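Side-chain contacts in Lys-gingipain catalytic subunit (Porphyromonas gingivalis, PDB 6I9A), which cleaves proteins after lysine as a secreted cysteine protease and may act as a virulence factor in periodontal disease: residues 57-62 with 87-92; 80-85 with 103-108; 136-141 with 239-244; 140-145 with 366-371. All blocks are in the same frame, centred on the assembly; numbering follows the deposited sequence.

Contact 1: residues 57-62 with 87-92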
loop_
_atom_site.group_PDB
_atom_site.type_symbol
_atom_site.label_atom_id
_atom_site.label_comp_id
_atom_site.label_asym_id
_atom_site.label_seq_id
_atom_site.Cartn_x
_atom_site.Cartn_y
_atom_site.Cartn_z
ATOM N N ALA A 57 -18.050 15.173 -8.614
ATOM C CA ALA A 57 -18.265 14.960 -10.034
ATOM C C ALA A 57 -17.108 15.478 -10.900
ATOM O O ALA A 57 -16.695 14.791 -11.835
ATOM C CB ALA A 57 -19.558 15.628 -10.472
ATOM N N SER A 58 -16.578 16.684 -10.595
ATOM C CA SER A 58 -15.528 17.245 -11.437
ATOM C C SER A 58 -14.227 16.452 -11.230
ATOM O O SER A 58 -13.519 16.184 -12.194
ATOM C CB SER A 58 -15.346 18.736 -11.127
ATOM O OG SER A 58 -14.736 18.987 -9.863
ATOM N N ILE A 59 -13.915 16.116 -9.974
ATOM C CA ILE A 59 -12.671 15.408 -9.700
ATOM C C ILE A 59 -12.707 14.024 -10.353
ATOM O O ILE A 59 -11.724 13.600 -10.973
ATOM C CB ILE A 59 -12.447 15.324 -8.160
ATOM C CG1 ILE A 59 -12.143 16.724 -7.591
ATOM C CG2 ILE A 59 -11.327 14.287 -7.826
ATOM C CD1 ILE A 59 -12.309 16.791 -6.097
ATOM N N LYS A 60 -13.847 13.330 -10.235
ATOM C CA LYS A 60 -13.975 12.021 -10.858
ATOM C C LYS A 60 -13.849 12.132 -12.400
ATOM O O LYS A 60 -13.148 11.324 -13.044
ATOM C CB LYS A 60 -15.310 11.386 -10.444
ATOM C CG LYS A 60 -15.544 9.991 -11.028
ATOM C CD LYS A 60 -16.753 9.274 -10.288
ATOM C CE LYS A 60 -18.065 9.944 -10.424
ATOM N NZ LYS A 60 -19.095 9.034 -9.858
ATOM N N ALA A 61 -14.538 13.134 -13.014
ATOM C CA ALA A 61 -14.462 13.242 -14.465
ATOM C C ALA A 61 -13.013 13.518 -14.901
ATOM O O ALA A 61 -12.574 12.973 -15.915
ATOM C CB ALA A 61 -15.389 14.345 -14.958
ATOM N N PHE A 62 -12.290 14.352 -14.145
ATOM C CA PHE A 62 -10.887 14.667 -14.420
ATOM C C PHE A 62 -10.038 13.399 -14.391
ATOM O O PHE A 62 -9.247 13.135 -15.294
ATOM C CB PHE A 62 -10.398 15.696 -13.398
ATOM C CG PHE A 62 -8.912 15.977 -13.539
ATOM C CD1 PHE A 62 -8.432 16.769 -14.577
ATOM C CD2 PHE A 62 -7.978 15.346 -12.707
ATOM C CE1 PHE A 62 -7.058 17.026 -14.703
ATOM C CE2 PHE A 62 -6.613 15.557 -12.872
ATOM C CZ PHE A 62 -6.165 16.400 -13.860
ATOM N N ASP A 87 -13.157 16.860 3.179
ATOM C CA ASP A 87 -13.495 18.285 3.005
ATOM C C ASP A 87 -12.950 18.798 1.658
ATOM O O ASP A 87 -13.420 19.839 1.180
ATOM C CB ASP A 87 -12.927 19.122 4.146
ATOM C CG ASP A 87 -11.442 19.087 4.394
ATOM O OD1 ASP A 87 -10.766 18.083 3.971
ATOM O OD2 ASP A 87 -10.937 20.038 4.989
ATOM N N VAL A 88 -11.995 18.110 1.031
ATOM C CA VAL A 88 -11.434 18.548 -0.250
ATOM C C VAL A 88 -11.651 17.486 -1.367
ATOM O O VAL A 88 -11.829 17.855 -2.530
ATOM C CB VAL A 88 -9.976 19.025 -0.207
ATOM C CG1 VAL A 88 -9.794 20.306 0.600
ATOM C CG2 VAL A 88 -9.032 17.950 0.283
ATOM N N ILE A 89 -11.616 16.187 -1.037
ATOM C CA ILE A 89 -11.876 15.125 -2.036
ATOM C C ILE A 89 -12.908 14.234 -1.377
ATOM O O ILE A 89 -12.589 13.486 -0.456
ATOM C CB ILE A 89 -10.609 14.376 -2.469
ATOM C CG1 ILE A 89 -9.597 15.331 -3.115
ATOM C CG2 ILE A 89 -11.005 13.254 -3.457
ATOM C CD1 ILE A 89 -8.173 14.670 -3.282
ATOM N N SER A 90 -14.178 14.405 -1.706
ATOM C CA SER A 90 -15.227 13.848 -0.851
ATOM C C SER A 90 -15.410 12.344 -0.866
ATOM O O SER A 90 -15.948 11.820 0.112
ATOM C CB SER A 90 -16.583 14.465 -1.195
ATOM O OG SER A 90 -16.907 14.161 -2.534
ATOM N N GLY A 91 -15.046 11.679 -1.937
ATOM C CA GLY A 91 -15.544 10.323 -2.168
ATOM C C GLY A 91 -17.064 10.368 -2.404
ATOM O O GLY A 91 -17.651 11.451 -2.596
ATOM N N GLU A 92 -17.719 9.206 -2.418
ATOM C CA GLU A 92 -19.173 9.190 -2.557
ATOM C C GLU A 92 -19.667 7.970 -1.815
ATOM O O GLU A 92 -18.880 7.099 -1.413
ATOM C CB GLU A 92 -19.638 9.213 -4.027
ATOM C CG GLU A 92 -19.274 7.960 -4.817
ATOM C CD GLU A 92 -19.642 8.129 -6.279
ATOM O OE1 GLU A 92 -18.945 8.875 -7.002
ATOM O OE2 GLU A 92 -20.639 7.506 -6.701
#
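K60 reaches from helix 56-72 to E92 and makes a one-oxygen salt bridge, with NZ 2.9 Å from E92 OE1. The ammonium takes the syn lone pair of OE1, on the side of the second oxygen, yet E92 OE2 stays 3.8 Å from NZ, so a single carboxylate oxygen carries the bond. The two side chains cross at about a right angle. K60 runs extended from the helix and then kinks about its CG-CD bond (chi3 62°), which turns NZ onto the carboxylate; E92, nearly straight beyond CG, comes to meet it. N56 ND2 donates to the same OE1, giving this oxygen two donors and limiting its freedom to swing. At the preceding residue the contact is apolar: I59 CD1 lies 3.8 Å from V88 O and 4.3 Å from I89 CG1, a light touch of a methyl against a carbonyl and a branched chain. Further out, the Y105 side chain touches I59, K60, I89 and S90, and Y105 OH bonds to G91 N. The loop is braced internally as well, S90 OG donating to G91 O over 2.8 Å, in the carbonyl plane and on a lone pair. Helix 56-72 is the connecting helix of a beta-alpha-beta crossover from strand 40-46 to strand 79-83, and the loop leaving the latter folds back against it, within the four-stranded parallel alpha/beta half of the gingipain catalytic domain.

Contact 2: residues 80-85 with 103-108. With CA (calcium ion), chain H.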
loop_
_atom_site.group_PDB
_atom_site.type_symbol
_atom_site.label_atom_id
_atom_site.label_comp_id
_atom_site.label_asym_id
_atom_site.label_seq_id
_atom_site.Cartn_x
_atom_site.Cartn_y
_atom_site.Cartn_z
ATOM N N LEU A 80 -3.168 5.970 -8.395
ATOM C CA LEU A 80 -3.934 7.179 -8.142
ATOM C C LEU A 80 -3.754 7.539 -6.679
ATOM O O LEU A 80 -4.219 6.823 -5.819
ATOM C CB LEU A 80 -5.418 6.976 -8.512
ATOM C CG LEU A 80 -6.343 8.115 -8.106
ATOM C CD1 LEU A 80 -6.008 9.423 -8.862
ATOM C CD2 LEU A 80 -7.807 7.731 -8.363
ATOM N N ALA A 81 -3.082 8.680 -6.418
ATOM C CA ALA A 81 -2.865 9.178 -5.071
ATOM C C ALA A 81 -3.804 10.339 -4.795
ATOM O O ALA A 81 -3.752 11.362 -5.476
ATOM C CB ALA A 81 -1.430 9.640 -4.909
ATOM N N LEU A 82 -4.712 10.174 -3.845
ATOM C CA LEU A 82 -5.635 11.217 -3.407
ATOM C C LEU A 82 -5.058 11.813 -2.157
ATOM O O LEU A 82 -4.752 11.091 -1.198
ATOM C CB LEU A 82 -7.037 10.614 -3.135
ATOM C CG LEU A 82 -7.630 9.812 -4.275
ATOM C CD1 LEU A 82 -8.959 9.172 -3.825
ATOM C CD2 LEU A 82 -7.864 10.724 -5.512
ATOM N N VAL A 83 -4.839 13.129 -2.141
ATOM C CA VAL A 83 -4.208 13.795 -1.003
ATOM C C VAL A 83 -5.195 14.778 -0.382
ATOM O O VAL A 83 -5.552 15.783 -1.011
ATOM C CB VAL A 83 -2.894 14.489 -1.424
ATOM C CG1 VAL A 83 -2.233 15.128 -0.213
ATOM C CG2 VAL A 83 -1.972 13.483 -2.106
ATOM N N GLY A 84 -5.627 14.463 0.824
ATOM C CA GLY A 84 -6.621 15.255 1.532
ATOM C C GLY A 84 -7.716 14.397 2.125
ATOM O O GLY A 84 -7.875 13.218 1.777
ATOM N N ASP A 85 -8.443 15.005 3.037
ATOM C CA ASP A 85 -9.594 14.394 3.666
ATOM C C ASP A 85 -10.857 14.745 2.818
ATOM O O ASP A 85 -10.771 15.310 1.730
ATOM C CB ASP A 85 -9.683 14.836 5.137
ATOM C CG ASP A 85 -10.477 13.920 6.078
ATOM O OD1 ASP A 85 -11.292 13.079 5.582
ATOM O OD2 ASP A 85 -10.277 14.016 7.308
ATOM N N LEU A 103 -13.808 4.133 -4.426
ATOM C CA LEU A 103 -13.753 3.212 -5.565
ATOM C C LEU A 103 -14.053 3.894 -6.882
ATOM O O LEU A 103 -13.414 3.544 -7.907
ATOM C CB LEU A 103 -14.788 2.083 -5.358
ATOM C CG LEU A 103 -14.842 1.053 -6.512
ATOM C CD1 LEU A 103 -13.532 0.318 -6.721
ATOM C CD2 LEU A 103 -15.967 0.065 -6.287
ATOM N N TYR A 104 -15.042 4.800 -6.899
ATOM C CA TYR A 104 -15.497 5.318 -8.200
ATOM C C TYR A 104 -14.560 6.378 -8.789
ATOM O O TYR A 104 -14.696 6.683 -9.971
ATOM C CB TYR A 104 -16.941 5.770 -8.083
ATOM C CG TYR A 104 -17.782 4.537 -7.803
ATOM C CD1 TYR A 104 -18.354 4.330 -6.546
ATOM C CD2 TYR A 104 -17.897 3.526 -8.753
ATOM C CE1 TYR A 104 -19.045 3.155 -6.245
ATOM C CE2 TYR A 104 -18.578 2.349 -8.470
ATOM C CZ TYR A 104 -19.155 2.169 -7.216
ATOM O OH TYR A 104 -19.772 0.978 -6.915
ATOM N N TYR A 105 -13.565 6.824 -8.043
ATOM C CA TYR A 105 -12.488 7.589 -8.690
ATOM C C TYR A 105 -11.620 6.658 -9.540
ATOM O O TYR A 105 -11.142 7.058 -10.605
ATOM C CB TYR A 105 -11.586 8.263 -7.647
ATOM C CG TYR A 105 -12.292 9.351 -6.849
ATOM C CD1 TYR A 105 -12.964 10.398 -7.489
ATOM C CD2 TYR A 105 -12.288 9.329 -5.454
ATOM C CE1 TYR A 105 -13.623 11.387 -6.749
ATOM C CE2 TYR A 105 -12.945 10.307 -4.706
ATOM C CZ TYR A 105 -13.609 11.341 -5.360
ATOM O OH TYR A 105 -14.279 12.299 -4.638
ATOM N N SER A 106 -11.414 5.418 -9.064
ATOM C CA SER A 106 -10.525 4.396 -9.669
ATOM C C SER A 106 -11.222 3.530 -10.709
ATOM O O SER A 106 -10.539 2.995 -11.591
ATOM C CB SER A 106 -9.929 3.497 -8.572
ATOM O OG SER A 106 -10.805 2.535 -8.005
ATOM N N ALA A 107 -12.519 3.362 -10.616
ATOM C CA ALA A 107 -13.292 2.464 -11.465
ATOM C C ALA A 107 -13.763 3.280 -12.628
ATOM O O ALA A 107 -14.727 4.034 -12.518
ATOM C CB ALA A 107 -14.449 1.854 -10.660
ATOM N N VAL A 108 -13.060 3.145 -13.747
ATOM C CA VAL A 108 -13.294 4.043 -14.894
ATOM C C VAL A 108 -14.276 3.446 -15.904
ATOM O O VAL A 108 -15.208 4.134 -16.351
ATOM C CB VAL A 108 -11.967 4.420 -15.567
ATOM C CG1 VAL A 108 -12.195 5.371 -16.739
ATOM C CG2 VAL A 108 -10.994 5.034 -14.571
HETATM CA CA CA H . -11.815 12.093 7.819
HETATM O O HOH W 1 -13.652 13.587 7.267
HETATM O O HOH W 2 -13.356 11.054 9.416
HETATM O O HOH W 3 -11.532 13.310 9.827
#
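L80 and L82, alternate residues on one face of strand 79-83, pack against Y105 of the short, weakly bonded helix 103-106. Apolar contact is all that joins the two segments: L80 CD2 sits 3.9 Å from Y105 CB, at the root of the aromatic side chain, while L82 CD1 meets the ring obliquely, 3.7 Å from Y105 CD2. L80 sends CG anti to its backbone N (chi1 172°) and L82 sends it anti to the carbonyl carbon (chi1 -53°), which lets the neighbouring leucines address different parts of one tyrosine. The hydrogen bonds lie within or beyond the contact. S106 OG donates to L103 O at 2.8 Å, tilted from the carbonyl plane, and A107 N shares that acceptor; Y105 OH bonds to G91 N, so its polar end leaves the leucines. Metal coordination begins where the strand runs out. D85 chelates a calcium ion through both oxygens, OD1 and OD2 each 2.5 Å from the metal, with three waters, F254 O and E263 completing the site, and R267 bonding to D85 OD2. The strand belongs to the catalytic domain's four-stranded parallel sheet; Y105 and helix 56-72 pack its L80/L82 face, and D85 just past its end serves the established calcium site.

Contact 3: residues 136-141 with 239-244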
loop_
_atom_site.group_PDB
_atom_site.type_symbol
_atom_site.label_atom_id
_atom_site.label_comp_id
_atom_site.label_asym_id
_atom_site.label_seq_id
_atom_site.Cartn_x
_atom_site.Cartn_y
_atom_site.Cartn_z
ATOM N N VAL A 136 6.906 7.501 5.607
ATOM C CA VAL A 136 7.119 6.834 4.305
ATOM C C VAL A 136 8.564 6.960 3.852
ATOM O O VAL A 136 9.163 5.988 3.431
ATOM C CB VAL A 136 6.170 7.421 3.243
ATOM C CG1 VAL A 136 6.539 6.915 1.862
ATOM C CG2 VAL A 136 4.726 7.098 3.607
ATOM N N LEU A 137 9.141 8.167 3.961
ATOM C CA LEU A 137 10.509 8.412 3.494
ATOM C C LEU A 137 11.502 7.574 4.299
ATOM O O LEU A 137 12.418 6.975 3.728
ATOM C CB LEU A 137 10.858 9.913 3.627
ATOM C CG LEU A 137 10.134 10.853 2.659
ATOM C CD1 LEU A 137 10.451 12.305 2.958
ATOM C CD2 LEU A 137 10.562 10.542 1.224
ATOM N N MET A 138 11.336 7.538 5.629
ATOM C CA MET A 138 12.273 6.746 6.425
ATOM C C MET A 138 12.172 5.275 6.067
ATOM O O MET A 138 13.170 4.562 5.925
ATOM C CB MET A 138 11.999 6.937 7.915
ATOM C CG MET A 138 12.849 5.987 8.736
ATOM S SD MET A 138 13.037 6.414 10.473
ATOM C CE MET A 138 14.216 7.804 10.297
ATOM N N TYR A 139 10.924 4.794 5.865
ATOM C CA TYR A 139 10.752 3.384 5.568
ATOM C C TYR A 139 11.315 3.015 4.197
ATOM O O TYR A 139 12.090 2.053 4.051
ATOM C CB TYR A 139 9.245 3.036 5.637
ATOM C CG TYR A 139 8.983 1.551 5.483
ATOM C CD1 TYR A 139 9.015 0.699 6.595
ATOM C CD2 TYR A 139 8.712 0.993 4.232
ATOM C CE1 TYR A 139 8.794 -0.650 6.462
ATOM C CE2 TYR A 139 8.482 -0.367 4.091
ATOM C CZ TYR A 139 8.488 -1.175 5.211
ATOM O OH TYR A 139 8.234 -2.513 5.071
ATOM N N GLU A 140 10.970 3.798 3.165
ATOM C CA GLU A 140 11.371 3.476 1.785
ATOM C C GLU A 140 12.855 3.732 1.502
ATOM O O GLU A 140 13.453 3.026 0.685
ATOM C CB GLU A 140 10.535 4.276 0.778
ATOM C CG GLU A 140 9.058 3.925 0.820
ATOM C CD GLU A 140 8.397 4.357 -0.477
ATOM O OE1 GLU A 140 8.427 5.564 -0.803
ATOM O OE2 GLU A 140 7.806 3.493 -1.168
ATOM N N LYS A 141 13.426 4.755 2.150
ATOM C CA LYS A 141 14.861 5.033 2.013
ATOM C C LYS A 141 15.656 4.182 2.996
ATOM O O LYS A 141 16.902 4.150 2.921
ATOM C CB LYS A 141 15.162 6.502 2.278
ATOM C CG LYS A 141 14.553 7.396 1.200
ATOM C CD LYS A 141 14.994 8.835 1.481
ATOM C CE LYS A 141 14.616 9.791 0.392
ATOM N NZ LYS A 141 15.408 11.070 0.553
ATOM N N ASP A 239 10.769 5.884 14.623
ATOM C CA ASP A 239 11.633 5.265 13.638
ATOM C C ASP A 239 11.308 3.798 13.377
ATOM O O ASP A 239 12.093 3.117 12.732
ATOM C CB ASP A 239 13.114 5.411 14.038
ATOM C CG ASP A 239 13.659 6.824 14.131
ATOM O OD1 ASP A 239 13.065 7.740 13.556
ATOM O OD2 ASP A 239 14.665 7.019 14.831
ATOM N N LYS A 240 10.121 3.320 13.794
ATOM C CA LYS A 240 9.769 1.905 13.625
ATOM C C LYS A 240 8.355 1.787 13.073
ATOM O O LYS A 240 7.422 1.302 13.741
ATOM C CB LYS A 240 9.916 1.191 14.981
ATOM C CG LYS A 240 11.408 1.106 15.424
ATOM C CD LYS A 240 11.536 0.434 16.789
ATOM C CE LYS A 240 10.946 1.243 17.914
ATOM N NZ LYS A 240 11.410 0.804 19.294
ATOM N N TYR A 241 8.184 2.260 11.824
ATOM C CA TYR A 241 6.856 2.405 11.259
ATOM C C TYR A 241 6.398 1.149 10.566
ATOM O O TYR A 241 7.125 0.466 9.862
ATOM C CB TYR A 241 6.814 3.626 10.304
ATOM C CG TYR A 241 7.414 4.830 11.000
ATOM C CD1 TYR A 241 6.940 5.247 12.243
ATOM C CD2 TYR A 241 8.533 5.465 10.476
ATOM C CE1 TYR A 241 7.573 6.270 12.950
ATOM C CE2 TYR A 241 9.165 6.522 11.168
ATOM C CZ TYR A 241 8.674 6.911 12.405
ATOM O OH TYR A 241 9.265 7.906 13.155
ATOM N N PHE A 242 5.086 0.863 10.721
ATOM C CA PHE A 242 4.514 -0.388 10.220
ATOM C C PHE A 242 3.406 -0.173 9.181
ATOM O O PHE A 242 2.817 0.921 9.065
ATOM C CB PHE A 242 4.001 -1.252 11.414
ATOM C CG PHE A 242 3.127 -0.516 12.420
ATOM C CD1 PHE A 242 1.779 -0.250 12.162
ATOM C CD2 PHE A 242 3.646 -0.158 13.661
ATOM C CE1 PHE A 242 1.011 0.437 13.097
ATOM C CE2 PHE A 242 2.873 0.499 14.592
ATOM C CZ PHE A 242 1.568 0.770 14.331
ATOM N N LEU A 243 3.085 -1.280 8.502
ATOM C CA LEU A 243 1.811 -1.413 7.788
ATOM C C LEU A 243 0.843 -2.079 8.772
ATOM O O LEU A 243 1.213 -3.078 9.410
ATOM C CB LEU A 243 2.028 -2.345 6.590
ATOM C CG LEU A 243 0.732 -2.849 5.917
ATOM C CD1 LEU A 243 -0.123 -1.713 5.341
ATOM C CD2 LEU A 243 1.067 -3.825 4.805
ATOM N N ALA A 244 -0.361 -1.526 8.923
ATOM C CA ALA A 244 -1.386 -2.188 9.751
ATOM C C ALA A 244 -2.570 -2.512 8.867
ATOM O O ALA A 244 -2.939 -1.724 7.966
ATOM C CB ALA A 244 -1.784 -1.306 10.913
#
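Y241 OH accepts a nearly straight hydrogen bond from D239 N (2.9 Å, N-H...O 162°), which folds the tyrosine back over its own loop and presents both residues to M138. The same folding lays the carbonyl carbon of D239 over one face of the Y241 ring, offset toward the rim. M138 packs against both: its SD lies 3.4 Å from D239 OD1 and 3.9 Å from Y241 CE2. The sulfur stands 5.2 Å from the ring centroid and 66° off the normal, an oblique Met-aromatic contact. The thioether bends at its last torsion (chi3 -75°), bringing the methyl CE alongside the carboxylate, 3.5 Å from D239 OD1. Next along the helix, Y139 approaches the backbone instead: CD1 of its ring comes within 3.8 Å of Y241 O, again obliquely. That carbonyl has a true hydrogen-bond donor in Y149 OH, so the Y139 ring adds van der Waals contact to an oxygen already bonded. Y139 also meets the ring of Y274, on the neighbouring strand 273-279. Thus the C-terminal turn of helix 126-141 packs on the entry to strand 242-247, a central strand of the six-stranded sheet. C249, the nucleophile, follows just after this strand, the topology expected of the caspase-like alpha/beta fold of clan CD peptidases.

Contact 4: residues 140-145 with 366-371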
loop_
_atom_site.group_PDB
_atom_site.type_symbol
_atom_site.label_atom_id
_atom_site.label_comp_id
_atom_site.label_asym_id
_atom_site.label_seq_id
_atom_site.Cartn_x
_atom_site.Cartn_y
_atom_site.Cartn_z
ATOM N N GLU A 140 10.970 3.798 3.165
ATOM C CA GLU A 140 11.371 3.476 1.785
ATOM C C GLU A 140 12.855 3.732 1.502
ATOM O O GLU A 140 13.453 3.026 0.685
ATOM C CB GLU A 140 10.535 4.276 0.778
ATOM C CG GLU A 140 9.058 3.925 0.820
ATOM C CD GLU A 140 8.397 4.357 -0.477
ATOM O OE1 GLU A 140 8.427 5.564 -0.803
ATOM O OE2 GLU A 140 7.806 3.493 -1.168
ATOM N N LYS A 141 13.426 4.755 2.150
ATOM C CA LYS A 141 14.861 5.033 2.013
ATOM C C LYS A 141 15.656 4.182 2.996
ATOM O O LYS A 141 16.902 4.150 2.921
ATOM C CB LYS A 141 15.162 6.502 2.278
ATOM C CG LYS A 141 14.553 7.396 1.200
ATOM C CD LYS A 141 14.994 8.835 1.481
ATOM C CE LYS A 141 14.616 9.791 0.392
ATOM N NZ LYS A 141 15.408 11.070 0.553
ATOM N N ALA A 142 14.954 3.457 3.913
ATOM C CA ALA A 142 15.585 2.574 4.902
ATOM C C ALA A 142 16.650 3.288 5.709
ATOM O O ALA A 142 17.751 2.787 5.906
ATOM C CB ALA A 142 16.146 1.314 4.245
ATOM N N THR A 143 16.249 4.456 6.257
ATOM C CA THR A 143 17.164 5.271 7.080
ATOM C C THR A 143 16.914 5.048 8.568
ATOM O O THR A 143 17.479 5.776 9.397
ATOM C CB THR A 143 16.983 6.754 6.720
ATOM O OG1 THR A 143 15.617 7.083 6.948
ATOM C CG2 THR A 143 17.434 7.074 5.313
ATOM N N MET A 144 16.110 4.026 8.939
ATOM C CA MET A 144 15.863 3.790 10.359
ATOM C C MET A 144 17.129 3.251 11.034
ATOM O O MET A 144 17.848 2.423 10.438
ATOM C CB MET A 144 14.674 2.807 10.538
ATOM C CG MET A 144 14.920 1.397 10.029
ATOM S SD MET A 144 14.842 1.153 8.213
ATOM C CE MET A 144 13.075 1.277 7.873
ATOM N N PRO A 145 17.364 3.652 12.313
ATOM C CA PRO A 145 18.555 3.131 13.057
ATOM C C PRO A 145 18.389 1.715 13.666
ATOM O O PRO A 145 19.398 1.116 14.092
ATOM C CB PRO A 145 18.742 4.146 14.180
ATOM C CG PRO A 145 17.369 4.677 14.453
ATOM C CD PRO A 145 16.674 4.722 13.065
ATOM N N MET A 366 6.400 -0.520 -1.156
ATOM C CA MET A 366 6.684 -1.932 -1.275
ATOM C C MET A 366 7.129 -2.451 0.091
ATOM O O MET A 366 8.282 -2.232 0.488
ATOM C CB MET A 366 7.772 -2.232 -2.321
ATOM C CG MET A 366 7.291 -2.013 -3.719
ATOM S SD MET A 366 8.340 -2.919 -4.844
ATOM C CE MET A 366 7.599 -2.458 -6.406
ATOM N N PRO A 367 6.281 -3.111 0.861
ATOM C CA PRO A 367 6.705 -3.535 2.196
ATOM C C PRO A 367 7.798 -4.573 2.106
ATOM O O PRO A 367 7.764 -5.511 1.300
ATOM C CB PRO A 367 5.427 -4.124 2.840
ATOM C CG PRO A 367 4.295 -3.477 2.032
ATOM C CD PRO A 367 4.855 -3.431 0.625
ATOM N N TYR A 368 8.760 -4.460 3.046
ATOM C CA TYR A 368 9.771 -5.510 3.196
ATOM C C TYR A 368 9.107 -6.764 3.804
ATOM O O TYR A 368 7.989 -6.708 4.354
ATOM C CB TYR A 368 10.927 -5.008 4.126
ATOM C CG TYR A 368 11.494 -3.676 3.691
ATOM C CD1 TYR A 368 12.073 -3.522 2.434
ATOM C CD2 TYR A 368 11.447 -2.572 4.532
ATOM C CE1 TYR A 368 12.585 -2.296 2.026
ATOM C CE2 TYR A 368 11.958 -1.336 4.145
ATOM C CZ TYR A 368 12.501 -1.196 2.871
ATOM O OH TYR A 368 12.961 0.016 2.405
ATOM N N ARG A 369 9.781 -7.896 3.663
ATOM C CA ARG A 369 9.327 -9.161 4.217
ATOM C C ARG A 369 10.459 -9.673 5.069
ATOM O O ARG A 369 11.404 -10.303 4.564
ATOM C CB ARG A 369 8.942 -10.128 3.115
ATOM C CG ARG A 369 7.685 -9.707 2.348
ATOM C CD ARG A 369 7.349 -10.720 1.201
ATOM N NE ARG A 369 8.317 -10.704 0.098
ATOM C CZ ARG A 369 8.239 -9.891 -0.946
ATOM N NH1 ARG A 369 7.314 -8.960 -0.990
ATOM N NH2 ARG A 369 9.164 -9.945 -1.918
ATOM N N ALA A 370 10.403 -9.358 6.356
ATOM C CA ALA A 370 11.511 -9.539 7.313
ATOM C C ALA A 370 12.697 -8.638 6.859
ATOM O O ALA A 370 12.440 -7.547 6.340
ATOM C CB ALA A 370 11.865 -11.015 7.487
ATOM N N MET A 371 13.957 -9.015 7.153
ATOM C CA MET A 371 15.043 -8.096 6.821
ATOM C C MET A 371 15.253 -8.030 5.315
ATOM O O MET A 371 15.557 -9.038 4.687
ATOM C CB MET A 371 16.335 -8.539 7.497
ATOM C CG MET A 371 17.495 -7.584 7.256
ATOM S SD MET A 371 17.308 -5.989 8.064
ATOM C CE MET A 371 17.471 -6.460 9.792
HETATM O O HOH W 4 8.816 1.061 -1.240
#
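E140 and M366 are joined through one ordered water, which donates to E140 OE2 (2.6 Å) and accepts from M366 N (2.9 Å). The direct separation, 4.3 Å between E140 OE2 and M366 N, is too long for a bond, and the water fills that step. The root of the E140 side chain points away from 366-371, yet its end comes nearer. The other oxygen, OE1, takes a hydrogen bond from W34 NE1 and a salt bridge from K35, so both oxygens of this buried carboxylate have partners, a setting that would probably favour its charged form. Direct contact across the segments comes from the phenol of Y368. Its hydroxyl lies 3.5 Å from E140 O and 3.9 Å from A142 CB, both packing contacts; the hydrogen bond of Y368 OH goes instead to Y139 O, and the two tyrosine rings meet with planes about 30° apart. Y139 O is also an acceptor of the Schellman motif that ends helix 126-141: T143 N bonds to M138 O, A142 N to Y139 O, and A142, with positive phi (53°), is the C-prime residue. Y139 O therefore serves both the helix cap and the incoming phenol. CG of Y368 lies anti to the carbonyl carbon (chi1 -52°), setting the ring across the gap toward the helix end. Segment 366-371 lies on the connection from the six-stranded sheet to the Ig-like domain, whose N442 touches the Y368 side chain and bonds to R369 N, while L444 packs on A142.

In the fold
The four contacts form two touching pairs. Contacts 1 and 2, with centres about 8 Å apart, touch through Y105 of contact 2, whose OH lies 2.9 Å from G91 N of contact 1; their segments alternate along the chain. Contacts 3 and 4, centres about 7 Å apart, overlap at E140 and K141 and meet where Y368 OH comes 2.8 Å from Y139 O. Contact 2 lies across the chain's centre from both, with nearest atoms about 11 Å away in each case. D85 and E263 share a calcium ion about 10 Å from the V88 side chain. No contact contains the nucleophile C249 or H216, the probable proton donor, but strand 242-247, entered at contact 3, runs to C249.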